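PDB 6D2Y: PbSGBP-B lipoprotein from Prevotella bryantii B14, which probably binds polysaccharides at the bacterial cell surface as a lipoprotein component of a polysaccharide utilization locus. Local coordinates for residues Pro213-Tyr216 / Met217-Arg220; Asn286-Asn289 / Pro290-Tyr293; Val107-Asp110 / Lys111-Ile115; Ser57-Leu60 / Gln61-Ile64; Phe415-Ile418 / Asn419-Ser422. All blocks are in the same frame, centred on the assembly; numbering follows the deposited sequence.

Interaction 1 of 5, residues Pro213-Tyr216 / Met217-Arg220; sequences PFQY and MDNR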
loop_
_atom_site.group_PDB
_atom_site.type_symbol
_atom_site.label_atom_id
_atom_site.label_comp_id
_atom_site.label_asym_id
_atom_site.label_seq_id
_atom_site.Cartn_x
_atom_site.Cartn_y
_atom_site.Cartn_z
ATOM N N PRO A 213 -7.285 2.489 -1.892
ATOM C CA PRO A 213 -6.320 3.389 -2.539
ATOM C C PRO A 213 -5.888 2.897 -3.909
ATOM O O PRO A 213 -4.722 3.047 -4.287
ATOM C CB PRO A 213 -5.147 3.398 -1.554
ATOM C CG PRO A 213 -5.191 2.039 -0.938
ATOM C CD PRO A 213 -6.654 1.663 -0.847
ATOM N N PHE A 214 -6.813 2.307 -4.660
ATOM C CA PHE A 214 -6.497 1.798 -5.986
ATOM C C PHE A 214 -7.787 1.613 -6.765
ATOM O O PHE A 214 -8.880 1.567 -6.196
ATOM C CB PHE A 214 -5.716 0.481 -5.915
ATOM C CG PHE A 214 -6.248 -0.494 -4.897
ATOM C CD1 PHE A 214 -7.451 -1.154 -5.103
ATOM C CD2 PHE A 214 -5.541 -0.753 -3.733
ATOM C CE1 PHE A 214 -7.937 -2.049 -4.167
ATOM C CE2 PHE A 214 -6.023 -1.646 -2.795
ATOM C CZ PHE A 214 -7.222 -2.295 -3.014
ATOM N N GLN A 215 -7.640 1.501 -8.082
ATOM C CA GLN A 215 -8.750 1.229 -8.977
ATOM C C GLN A 215 -8.414 0.005 -9.818
ATOM O O GLN A 215 -7.250 -0.382 -9.949
ATOM C CB GLN A 215 -9.058 2.431 -9.884
ATOM C CG GLN A 215 -9.485 3.682 -9.134
ATOM C CD GLN A 215 -9.780 4.847 -10.060
ATOM O OE1 GLN A 215 -9.294 4.897 -11.190
ATOM N NE2 GLN A 215 -10.584 5.790 -9.585
ATOM N N TYR A 216 -9.449 -0.606 -10.384
ATOM C CA TYR A 216 -9.249 -1.754 -11.259
ATOM C C TYR A 216 -8.693 -1.289 -12.602
ATOM O O TYR A 216 -9.234 -0.360 -13.205
ATOM C CB TYR A 216 -10.571 -2.490 -11.464
ATOM C CG TYR A 216 -10.432 -3.747 -12.279
ATOM C CD1 TYR A 216 -9.392 -4.637 -12.040
ATOM C CD2 TYR A 216 -11.317 -4.034 -13.308
ATOM C CE1 TYR A 216 -9.255 -5.789 -12.783
ATOM C CE2 TYR A 216 -11.184 -5.184 -14.063
ATOM C CZ TYR A 216 -10.148 -6.056 -13.796
ATOM O OH TYR A 216 -10.004 -7.205 -14.539
HETATM N N MSE A 217 -7.629 -1.942 -13.080
HETATM C CA MSE A 217 -6.902 -1.493 -14.281
HETATM C C MSE A 217 -6.417 -0.062 -14.102
HETATM O O MSE A 217 -6.512 0.730 -15.031
HETATM C CB MSE A 217 -7.774 -1.550 -15.543
HETATM C CG MSE A 217 -8.344 -2.926 -15.946
HETATM SE SE MSE A 217 -7.172 -4.324 -16.677
HETATM C CE MSE A 217 -7.188 -5.777 -15.381
ATOM N N ASP A 218 -5.901 0.264 -12.918
ATOM C CA ASP A 218 -5.584 1.649 -12.583
ATOM C C ASP A 218 -4.559 2.233 -13.549
ATOM O O ASP A 218 -3.488 1.655 -13.761
ATOM C CB ASP A 218 -5.062 1.724 -11.149
ATOM C CG ASP A 218 -5.356 3.052 -10.487
ATOM O OD1 ASP A 218 -5.635 4.034 -11.206
ATOM O OD2 ASP A 218 -5.311 3.106 -9.240
ATOM N N ASN A 219 -4.891 3.388 -14.138
ATOM C CA ASN A 219 -3.965 4.094 -15.018
ATOM C C ASN A 219 -3.791 5.555 -14.614
ATOM O O ASN A 219 -3.301 6.359 -15.413
ATOM C CB ASN A 219 -4.414 3.998 -16.481
ATOM C CG ASN A 219 -5.813 4.545 -16.707
ATOM O OD1 ASN A 219 -6.411 5.151 -15.819
ATOM N ND2 ASN A 219 -6.339 4.334 -17.909
ATOM N N ARG A 220 -4.188 5.921 -13.399
ATOM C CA ARG A 220 -3.987 7.288 -12.940
ATOM C C ARG A 220 -2.506 7.560 -12.711
ATOM O O ARG A 220 -1.779 6.719 -12.176
ATOM C CB ARG A 220 -4.783 7.549 -11.659
ATOM C CG ARG A 220 -6.239 7.099 -11.723
ATOM C CD ARG A 220 -6.930 7.215 -10.369
ATOM N NE ARG A 220 -6.464 6.221 -9.405
ATOM C CZ ARG A 220 -6.604 6.342 -8.089
ATOM N NH1 ARG A 220 -7.182 7.423 -7.582
ATOM N NH2 ARG A 220 -6.160 5.390 -7.279
#

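Interaction 2 of 5, residues Asn286-Asn289 / Pro290-Tyr293; sequences NWAN and PETY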
loop_
_atom_site.group_PDB
_atom_site.type_symbol
_atom_site.label_atom_id
_atom_site.label_comp_id
_atom_site.label_asym_id
_atom_site.label_seq_id
_atom_site.Cartn_x
_atom_site.Cartn_y
_atom_site.Cartn_z
ATOM N N ASN A 286 16.155 14.981 -25.654
ATOM C CA ASN A 286 16.605 14.223 -26.819
ATOM C C ASN A 286 17.567 15.075 -27.647
ATOM O O ASN A 286 17.350 15.350 -28.827
ATOM C CB ASN A 286 15.408 13.744 -27.638
ATOM C CG ASN A 286 15.776 12.656 -28.635
ATOM O OD1 ASN A 286 16.752 11.929 -28.447
ATOM N ND2 ASN A 286 14.984 12.532 -29.695
ATOM N N TRP A 287 18.663 15.501 -27.016
ATOM C CA TRP A 287 19.768 16.189 -27.692
ATOM C C TRP A 287 19.325 17.482 -28.375
ATOM O O TRP A 287 19.859 17.850 -29.425
ATOM C CB TRP A 287 20.458 15.270 -28.708
ATOM C CG TRP A 287 20.823 13.917 -28.178
ATOM C CD1 TRP A 287 20.046 12.796 -28.187
ATOM C CD2 TRP A 287 22.062 13.540 -27.566
ATOM N NE1 TRP A 287 20.723 11.746 -27.616
ATOM C CE2 TRP A 287 21.965 12.177 -27.228
ATOM C CE3 TRP A 287 23.246 14.225 -27.274
ATOM C CZ2 TRP A 287 23.004 11.485 -26.609
ATOM C CZ3 TRP A 287 24.275 13.539 -26.658
ATOM C CH2 TRP A 287 24.148 12.182 -26.332
ATOM N N ALA A 288 18.363 18.188 -27.791
ATOM C CA ALA A 288 17.901 19.461 -28.329
ATOM C C ALA A 288 18.616 20.608 -27.632
ATOM O O ALA A 288 18.869 20.562 -26.428
ATOM C CB ALA A 288 16.388 19.615 -28.166
ATOM N N ASN A 289 18.943 21.648 -28.408
ATOM C CA ASN A 289 19.653 22.817 -27.900
ATOM C C ASN A 289 19.063 24.057 -28.564
ATOM O O ASN A 289 19.389 24.359 -29.724
ATOM C CB ASN A 289 21.154 22.712 -28.164
ATOM C CG ASN A 289 21.940 23.864 -27.562
ATOM O OD1 ASN A 289 21.443 24.570 -26.685
ATOM N ND2 ASN A 289 23.168 24.062 -28.032
ATOM N N PRO A 290 18.196 24.807 -27.861
ATOM C CA PRO A 290 17.755 24.578 -26.478
ATOM C C PRO A 290 16.866 23.349 -26.329
ATOM O O PRO A 290 16.237 22.925 -27.297
ATOM C CB PRO A 290 16.967 25.853 -26.138
ATOM C CG PRO A 290 17.324 26.842 -27.207
ATOM C CD PRO A 290 17.594 26.026 -28.423
ATOM N N GLU A 291 16.828 22.783 -25.125
ATOM C CA GLU A 291 16.062 21.566 -24.865
ATOM C C GLU A 291 14.598 21.940 -24.679
ATOM O O GLU A 291 14.203 22.460 -23.634
ATOM C CB GLU A 291 16.608 20.838 -23.644
ATOM C CG GLU A 291 15.916 19.514 -23.354
ATOM C CD GLU A 291 15.821 18.619 -24.577
ATOM O OE1 GLU A 291 14.763 18.631 -25.242
ATOM O OE2 GLU A 291 16.802 17.901 -24.873
ATOM N N THR A 292 13.785 21.666 -25.696
ATOM C CA THR A 292 12.363 21.974 -25.658
ATOM C C THR A 292 11.524 20.858 -25.053
ATOM O O THR A 292 10.344 21.081 -24.762
ATOM C CB THR A 292 11.852 22.268 -27.071
ATOM O OG1 THR A 292 12.015 21.098 -27.884
ATOM C CG2 THR A 292 12.630 23.423 -27.689
ATOM N N TYR A 293 12.104 19.671 -24.861
ATOM C CA TYR A 293 11.367 18.479 -24.442
ATOM C C TYR A 293 10.224 18.160 -25.402
ATOM O O TYR A 293 9.220 17.558 -25.011
ATOM C CB TYR A 293 10.850 18.609 -23.006
ATOM C CG TYR A 293 11.949 18.800 -21.990
ATOM C CD1 TYR A 293 12.807 17.758 -21.662
ATOM C CD2 TYR A 293 12.136 20.026 -21.363
ATOM C CE1 TYR A 293 13.819 17.933 -20.736
ATOM C CE2 TYR A 293 13.144 20.209 -20.437
ATOM C CZ TYR A 293 13.982 19.160 -20.126
ATOM O OH TYR A 293 14.985 19.342 -19.204
#

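Interaction 3 of 5, residues Val107-Asp110 / Lys111-Ile115; sequences VVTD and KMYMI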
loop_
_atom_site.group_PDB
_atom_site.type_symbol
_atom_site.label_atom_id
_atom_site.label_comp_id
_atom_site.label_asym_id
_atom_site.label_seq_id
_atom_site.Cartn_x
_atom_site.Cartn_y
_atom_site.Cartn_z
ATOM N N VAL A 107 -20.090 -13.243 16.839
ATOM C CA VAL A 107 -21.503 -13.063 16.517
ATOM C C VAL A 107 -21.955 -11.780 17.209
ATOM O O VAL A 107 -21.904 -11.670 18.440
ATOM C CB VAL A 107 -22.347 -14.277 16.934
ATOM C CG1 VAL A 107 -22.019 -14.704 18.350
ATOM C CG2 VAL A 107 -23.840 -13.956 16.794
ATOM N N VAL A 108 -22.343 -10.782 16.419
ATOM C CA VAL A 108 -22.704 -9.465 16.930
ATOM C C VAL A 108 -24.220 -9.353 16.978
ATOM O O VAL A 108 -24.911 -9.645 15.993
ATOM C CB VAL A 108 -22.077 -8.348 16.073
ATOM C CG1 VAL A 108 -22.390 -8.538 14.596
ATOM C CG2 VAL A 108 -22.551 -6.974 16.538
ATOM N N THR A 109 -24.742 -8.951 18.133
ATOM C CA THR A 109 -26.171 -8.740 18.294
ATOM C C THR A 109 -26.504 -7.337 18.771
ATOM O O THR A 109 -27.691 -7.017 18.912
ATOM C CB THR A 109 -26.768 -9.768 19.268
ATOM O OG1 THR A 109 -25.983 -9.820 20.466
ATOM C CG2 THR A 109 -26.802 -11.147 18.624
ATOM N N ASP A 110 -25.501 -6.492 19.012
ATOM C CA ASP A 110 -25.703 -5.126 19.494
ATOM C C ASP A 110 -26.542 -5.119 20.770
ATOM O O ASP A 110 -27.518 -4.379 20.907
ATOM C CB ASP A 110 -26.331 -4.244 18.413
ATOM C CG ASP A 110 -25.357 -3.906 17.299
ATOM O OD1 ASP A 110 -24.133 -4.075 17.494
ATOM O OD2 ASP A 110 -25.818 -3.462 16.227
ATOM N N LYS A 111 -26.152 -5.974 21.709
ATOM C CA LYS A 111 -26.791 -6.048 23.010
ATOM C C LYS A 111 -25.741 -6.358 24.063
ATOM O O LYS A 111 -24.759 -7.057 23.791
ATOM C CB LYS A 111 -27.901 -7.118 23.040
ATOM C CG LYS A 111 -29.089 -6.800 22.140
ATOM C CD LYS A 111 -30.079 -7.946 22.051
ATOM C CE LYS A 111 -31.077 -7.712 20.924
ATOM N NZ LYS A 111 -31.797 -6.419 21.080
HETATM N N MSE A 112 -25.944 -5.815 25.257
HETATM C CA MSE A 112 -25.146 -6.181 26.424
HETATM C C MSE A 112 -26.026 -7.033 27.331
HETATM O O MSE A 112 -27.063 -6.570 27.804
HETATM C CB MSE A 112 -24.643 -4.937 27.162
HETATM C CG MSE A 112 -24.501 -5.085 28.678
HETATM SE SE MSE A 112 -23.667 -3.520 29.516
HETATM C CE MSE A 112 -25.251 -2.481 29.831
ATOM N N TYR A 113 -25.630 -8.279 27.553
ATOM C CA TYR A 113 -26.447 -9.225 28.299
ATOM C C TYR A 113 -26.070 -9.172 29.772
ATOM O O TYR A 113 -24.905 -9.371 30.129
ATOM C CB TYR A 113 -26.282 -10.639 27.746
ATOM C CG TYR A 113 -26.593 -10.749 26.271
ATOM C CD1 TYR A 113 -27.882 -11.003 25.824
ATOM C CD2 TYR A 113 -25.592 -10.592 25.322
ATOM C CE1 TYR A 113 -28.168 -11.101 24.473
ATOM C CE2 TYR A 113 -25.868 -10.686 23.972
ATOM C CZ TYR A 113 -27.156 -10.942 23.553
ATOM O OH TYR A 113 -27.440 -11.039 22.210
HETATM N N MSE A 114 -27.050 -8.902 30.623
HETATM C CA MSE A 114 -26.829 -8.955 32.059
HETATM C C MSE A 114 -27.352 -10.271 32.603
HETATM O O MSE A 114 -28.508 -10.629 32.358
HETATM C CB MSE A 114 -27.510 -7.785 32.751
HETATM C CG MSE A 114 -27.410 -6.495 31.976
HETATM SE SE MSE A 114 -28.613 -5.151 32.681
HETATM C CE MSE A 114 -27.278 -4.152 33.607
ATOM N N ILE A 115 -26.503 -10.996 33.331
ATOM C CA ILE A 115 -26.848 -12.311 33.863
ATOM C C ILE A 115 -26.928 -12.229 35.381
ATOM O O ILE A 115 -25.974 -11.804 36.047
ATOM C CB ILE A 115 -25.856 -13.407 33.438
ATOM C CG1 ILE A 115 -25.723 -13.513 31.914
ATOM C CG2 ILE A 115 -26.313 -14.742 33.987
ATOM C CD1 ILE A 115 -24.521 -14.323 31.476
HETATM O O HOH W 1 -29.824 -4.821 19.327
#

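Interaction 4 of 5, residues Ser57-Leu60 / Gln61-Ile64; sequences SASL and QSTI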
loop_
_atom_site.group_PDB
_atom_site.type_symbol
_atom_site.label_atom_id
_atom_site.label_comp_id
_atom_site.label_asym_id
_atom_site.label_seq_id
_atom_site.Cartn_x
_atom_site.Cartn_y
_atom_site.Cartn_z
ATOM N N SER A 57 -23.170 3.666 22.501
ATOM C CA SER A 57 -22.120 2.847 21.913
ATOM C C SER A 57 -20.821 3.125 22.659
ATOM O O SER A 57 -20.716 4.087 23.423
ATOM C CB SER A 57 -21.970 3.129 20.417
ATOM O OG SER A 57 -21.082 4.213 20.201
ATOM N N ALA A 58 -19.827 2.266 22.433
ATOM C CA ALA A 58 -18.524 2.434 23.064
ATOM C C ALA A 58 -17.508 1.560 22.347
ATOM O O ALA A 58 -17.842 0.467 21.881
ATOM C CB ALA A 58 -18.570 2.074 24.556
ATOM N N SER A 59 -16.273 2.046 22.266
ATOM C CA SER A 59 -15.215 1.304 21.608
ATOM C C SER A 59 -14.733 0.166 22.503
ATOM O O SER A 59 -15.115 0.052 23.671
ATOM C CB SER A 59 -14.045 2.225 21.274
ATOM O OG SER A 59 -14.500 3.440 20.708
ATOM N N LEU A 60 -13.879 -0.682 21.939
ATOM C CA LEU A 60 -13.237 -1.718 22.732
ATOM C C LEU A 60 -12.350 -1.087 23.796
ATOM O O LEU A 60 -11.732 -0.043 23.573
ATOM C CB LEU A 60 -12.414 -2.641 21.833
ATOM C CG LEU A 60 -13.146 -3.303 20.665
ATOM C CD1 LEU A 60 -12.149 -3.845 19.654
ATOM C CD2 LEU A 60 -14.068 -4.411 21.165
ATOM N N GLN A 61 -12.304 -1.723 24.966
ATOM C CA GLN A 61 -11.559 -1.294 26.147
ATOM C C GLN A 61 -12.095 -0.001 26.748
ATOM O O GLN A 61 -11.491 0.519 27.693
ATOM C CB GLN A 61 -10.059 -1.120 25.868
ATOM C CG GLN A 61 -9.248 -2.394 26.009
ATOM C CD GLN A 61 -7.981 -2.366 25.179
ATOM O OE1 GLN A 61 -7.933 -1.737 24.122
ATOM N NE2 GLN A 61 -6.944 -3.049 25.656
ATOM N N SER A 62 -13.198 0.540 26.238
ATOM C CA SER A 62 -13.773 1.741 26.823
ATOM C C SER A 62 -14.422 1.413 28.160
ATOM O O SER A 62 -15.110 0.399 28.304
ATOM C CB SER A 62 -14.804 2.359 25.881
ATOM O OG SER A 62 -14.215 2.709 24.640
ATOM N N THR A 63 -14.192 2.275 29.144
ATOM C CA THR A 63 -14.778 2.112 30.467
ATOM C C THR A 63 -16.058 2.936 30.541
ATOM O O THR A 63 -16.025 4.160 30.379
ATOM C CB THR A 63 -13.791 2.536 31.554
ATOM O OG1 THR A 63 -12.538 1.872 31.347
ATOM C CG2 THR A 63 -14.322 2.168 32.927
ATOM N N ILE A 64 -17.185 2.262 30.773
ATOM C CA ILE A 64 -18.492 2.900 30.824
ATOM C C ILE A 64 -19.092 2.680 32.207
ATOM O O ILE A 64 -18.658 1.815 32.972
ATOM C CB ILE A 64 -19.439 2.368 29.729
ATOM C CG1 ILE A 64 -19.713 0.877 29.942
ATOM C CG2 ILE A 64 -18.851 2.614 28.351
ATOM C CD1 ILE A 64 -20.653 0.279 28.921
#

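Interaction 5 of 5, residues Phe415-Ile418 / Asn419-Ser422; sequences FSSI and NDFS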
loop_
_atom_site.group_PDB
_atom_site.type_symbol
_atom_site.label_atom_id
_atom_site.label_comp_id
_atom_site.label_asym_id
_atom_site.label_seq_id
_atom_site.Cartn_x
_atom_site.Cartn_y
_atom_site.Cartn_z
ATOM N N PHE A 415 12.982 15.628 -1.650
ATOM C CA PHE A 415 12.446 16.251 -2.851
ATOM C C PHE A 415 12.019 17.678 -2.536
ATOM O O PHE A 415 11.355 17.927 -1.527
ATOM C CB PHE A 415 11.263 15.451 -3.394
ATOM C CG PHE A 415 11.637 14.093 -3.913
ATOM C CD1 PHE A 415 12.760 13.933 -4.707
ATOM C CD2 PHE A 415 10.868 12.979 -3.613
ATOM C CE1 PHE A 415 13.111 12.693 -5.194
ATOM C CE2 PHE A 415 11.216 11.727 -4.098
ATOM C CZ PHE A 415 12.341 11.588 -4.890
ATOM N N SER A 416 12.407 18.617 -3.396
ATOM C CA SER A 416 12.127 20.024 -3.160
ATOM C C SER A 416 11.115 20.618 -4.115
ATOM O O SER A 416 10.534 21.655 -3.789
ATOM C CB SER A 416 13.423 20.850 -3.230
ATOM O OG SER A 416 14.501 20.110 -2.694
ATOM N N SER A 417 10.875 19.987 -5.260
ATOM C CA SER A 417 10.027 20.540 -6.300
ATOM C C SER A 417 9.504 19.400 -7.157
ATOM O O SER A 417 10.043 18.289 -7.142
ATOM C CB SER A 417 10.794 21.553 -7.161
ATOM O OG SER A 417 10.127 21.811 -8.381
ATOM N N ILE A 418 8.433 19.676 -7.905
ATOM C CA ILE A 418 7.940 18.670 -8.838
ATOM C C ILE A 418 8.924 18.461 -9.975
ATOM O O ILE A 418 8.891 17.417 -10.633
ATOM C CB ILE A 418 6.548 19.049 -9.378
ATOM C CG1 ILE A 418 6.619 20.346 -10.183
ATOM C CG2 ILE A 418 5.545 19.169 -8.237
ATOM C CD1 ILE A 418 5.910 20.268 -11.513
ATOM N N ASN A 419 9.818 19.427 -10.210
ATOM C CA ASN A 419 10.829 19.287 -11.252
ATOM C C ASN A 419 11.805 18.156 -10.962
ATOM O O ASN A 419 12.489 17.693 -11.882
ATOM C CB ASN A 419 11.593 20.600 -11.417
ATOM C CG ASN A 419 10.862 21.591 -12.296
ATOM O OD1 ASN A 419 10.846 21.456 -13.519
ATOM N ND2 ASN A 419 10.257 22.599 -11.679
ATOM N N ASP A 420 11.889 17.701 -9.712
ATOM C CA ASP A 420 12.773 16.599 -9.356
ATOM C C ASP A 420 12.258 15.249 -9.838
ATOM O O ASP A 420 12.947 14.240 -9.649
ATOM C CB ASP A 420 12.984 16.572 -7.840
ATOM C CG ASP A 420 13.552 17.878 -7.307
ATOM O OD1 ASP A 420 12.914 18.931 -7.509
ATOM O OD2 ASP A 420 14.638 17.855 -6.690
ATOM N N PHE A 421 11.077 15.201 -10.453
ATOM C CA PHE A 421 10.550 13.967 -11.023
ATOM C C PHE A 421 10.549 14.043 -12.544
ATOM O O PHE A 421 9.532 13.760 -13.182
ATOM C CB PHE A 421 9.130 13.697 -10.517
ATOM C CG PHE A 421 9.015 13.630 -9.022
ATOM C CD1 PHE A 421 9.499 12.537 -8.322
ATOM C CD2 PHE A 421 8.420 14.662 -8.315
ATOM C CE1 PHE A 421 9.388 12.478 -6.947
ATOM C CE2 PHE A 421 8.309 14.607 -6.941
ATOM C CZ PHE A 421 8.793 13.514 -6.257
ATOM N N SER A 422 11.676 14.441 -13.134
ATOM C CA SER A 422 11.778 14.583 -14.583
ATOM C C SER A 422 12.349 13.341 -15.259
ATOM O O SER A 422 11.889 12.960 -16.343
ATOM C CB SER A 422 12.639 15.796 -14.934
ATOM O OG SER A 422 12.305 16.926 -14.147
#

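Interaction 1 of 5, residues Pro213-Tyr216 / Met217-Arg220
Gln215 and Arg220 cross at about a right angle next to Asp218; Gln215 opens a type II beta turn that closes at Asp218, and Arg220 follows two residues later. From its CB, which rests 3.8 Å from Asp218 CG, the glutamine runs out extended over the arginine. CG lies near Arg220 NE and CZ, and CD sits over one face of the guanidinium, 3.6 Å from NE. Amide and guanidinium are nearly parallel, their planes 19° apart, so this is a stack of flat groups. At the tip, OE1 comes down beside Arg220 CD, 3.4 Å away. The guanidinium is fixed in its orientation by Asp218: Arg220 NE and NH2 approach side-on and in plane, NE donating to OD1 at 3.0 Å and NH2 to OD2. Asp218 OD1 also takes the Arg220 backbone N, an Asx turn, while OD2 receives Gln215 N at 3.1 Å from above the carboxylate plane. With two donors on each oxygen, the aspartate ties the turn to the arginine. Round the corner, CG of selenomethionine Met217 makes a CH-pi contact over the centre of the Tyr216 ring, 4.0 Å from its centroid, and the selenium adds a more distant Met-aromatic contact. Tyr216 OH bonds to Ala143 O. This turn leads the chain out of strand 208-215 toward strand 222-224, with Asp218 and Arg220 both packing on Val457 of strand 449-458.

Interaction 2 of 5, residues Asn286-Asn289 / Pro290-Tyr293
Glu291 reaches back across the loop to the backbone of Asn286 and Ala288, and its carboxylate supplies the polar bonds of this contact. OE2 accepts Asn286 N at 3.1 Å, the donor standing 39° out of the carboxylate plane, and takes a weak bond from Ala288 N at 3.3 Å. Toward the following residues, OE1 uses its anti lone pair to receive Tyr293 N at 2.9 Å. Three backbone N-H groups on two chain arms therefore converge on one buried carboxylate, which would probably steady its negative charge. CG stands anti to the backbone N (chi1 -177°), and the chain then bends at chi2, turning the carboxylate inward between the arms. Van der Waals contacts fill in around these bonds: Ala288 CB lies 3.5 Å from Glu291 OE1 and close to Pro290 O, while Glu291 CG covers part of one face of the Tyr293 ring. The covalent geometry completes the reversal. A cis peptide joins Asn289 to Pro290, bringing the CA atoms of Ala288 and Glu291 to 4.5 Å. Such a tight reversal, with proline third of four residues, is a type VI (cis-proline) beta turn, here at the surface, within the long loop between strand 279-282 and helix 299-302.

Interaction 3 of 5, residues Val107-Asp110 / Lys111-Ile115
Thr109 and Tyr113 join hydroxyls where a loop enters strand 111-116, an inner strand of the mixed sheet in the N-terminal beta sandwich. Lys111 comes first. Its CG lies 3.1 Å from Asp110 O, and its chain runs back past Thr109 O before bending at chi4. Lys111 NZ then donates to a water at 3.1 Å, and that water donates to Asp110 O at 2.8 Å, so the lysine is linked to the end of the loop through solvent as well as by direct packing. NZ has a charged partner too, Asp125 of strand 121-129, while Asp110 pairs with Lys206. Met112, a selenomethionine, turns into the sandwich and touches Ile43 of the facing sheet. Tyr113 returns to the Lys111 side of the strand: Lys111 CB lies over one face of its ring, offset toward the rim, 3.9 Å above the plane. The phenol stretches back along the strand toward the loop and crosses Thr109 at about a right angle. For its part the threonine places OG1 between its backbone N and carbonyl carbon (chi1 49°), aimed at the edge of the ring. There OG1 and Tyr113 OH form a short hydrogen bond of 2.6 Å, and Thr109 CB follows at 3.3 Å from the same phenol oxygen.

Interaction 4 of 5, residues Ser57-Leu60 / Gln61-Ile64
A type II beta turn from Ser59 to Ser62 makes this local contact, and it carries the chain from strand 57-59, at the edge of one sheet of the N-terminal beta sandwich, into strand 63-69, the middle strand of the other. Its polar centre is the carbonyl of Ser59. Ser62 N donates to Ser59 O at 3.2 Å, the usual closing bond of the turn, with an N-H...O angle of 154°. Ser62 OG donates to the same oxygen at 3.0 Å. That hydroxyl is directed there by a first torsion that sets OG beside its own backbone N (chi1 -60°), and both donors come in from the same face of the carbonyl plane. Gln61 takes the left-handed third position of the turn, which brings its CB within 3.0 Å of Leu60 O. On the inner side the contact is apolar. Ala58 CB meets Ile64 CG2 at 3.8 Å and Ser62 CB at 4.0 Å, and both Ala58 and Ile64 rest on Phe126 of strand 121-129. Leu60 leans on Val128 of that strand and on Ile130 just beyond it. One carbonyl with two donors from a single residue implies a corner fastened by backbone and side chain together, while the alanine-isoleucine touch starts the hydrophobic interior directly beneath it.

Interaction 5 of 5, residues Phe415-Ile418 / Asn419-Ser422
Phe415 meets Phe421 in an edge-to-face (T-shaped) aromatic pair that spans a short 3-10 turn, in the loop leading to strand 423-428 of the C-terminal, putative glycan-binding domain. The edge of Phe421 comes over the face of Phe415: the centroids are 4.5 Å apart and the planes make 60°. Phe415 CD1 also lies 4.1 Å from Asp420 CB, the two side chains sliding past each other in opposite directions. Beyond this pair the aromatic cluster widens, since Phe415 meets Trp369 while Phe421 stacks on Phe305 and lies edge-to-face with Phe334. Ser416 carries the chain round to Ser417, whose hydroxyl and carbonyl are both acceptors. Ser417 OG, anti to its own backbone N (chi1 163°), takes Asn419 N at 3.0 Å, making an ST turn; Asn419 ND2 adds a weak bond to the same oxygen. The carbonyl of Ser417 accepts Asp420 N at 3.2 Å, the first of two consecutive three-residue steps of the 3-10 type. Asp420 OD1 lies against the Ser417 backbone, 3.4 Å from Ser417 CB. Ile418 supplies the second step, its O receiving Phe421 N at 3.1 Å. From there the Phe421 ring, its CG anti to the carbonyl carbon (chi1 -57°), reaches back beside the turn, and at the far rim Phe421 CZ comes within 3.4 Å of Phe415 CD2.

All five are local contacts within one continuous piece of chain, and none touches another. Interactions 1 and 4 are partly buried; interactions 2, 3 and 5 are surface contacts, though Glu291 and Phe421 are themselves buried. Interactions 3 and 4 share the N-terminal beta sandwich and reach the same mixed sheet, their centres about 14 Å apart; interactions 2 and 5 are loops of the C-terminal domain, about 19 Å centre to centre. Interaction 1 stands between these pairs, where the middle domain passes into the last one. Carboxylates organise interactions 1 and 2, gripping an arginine and backbone N-H groups in the first, backbone N-H groups in the second. Hydroxyls contribute key bonds in interactions 3 and 4; interaction 5 combines an aromatic pair with a serine ST turn.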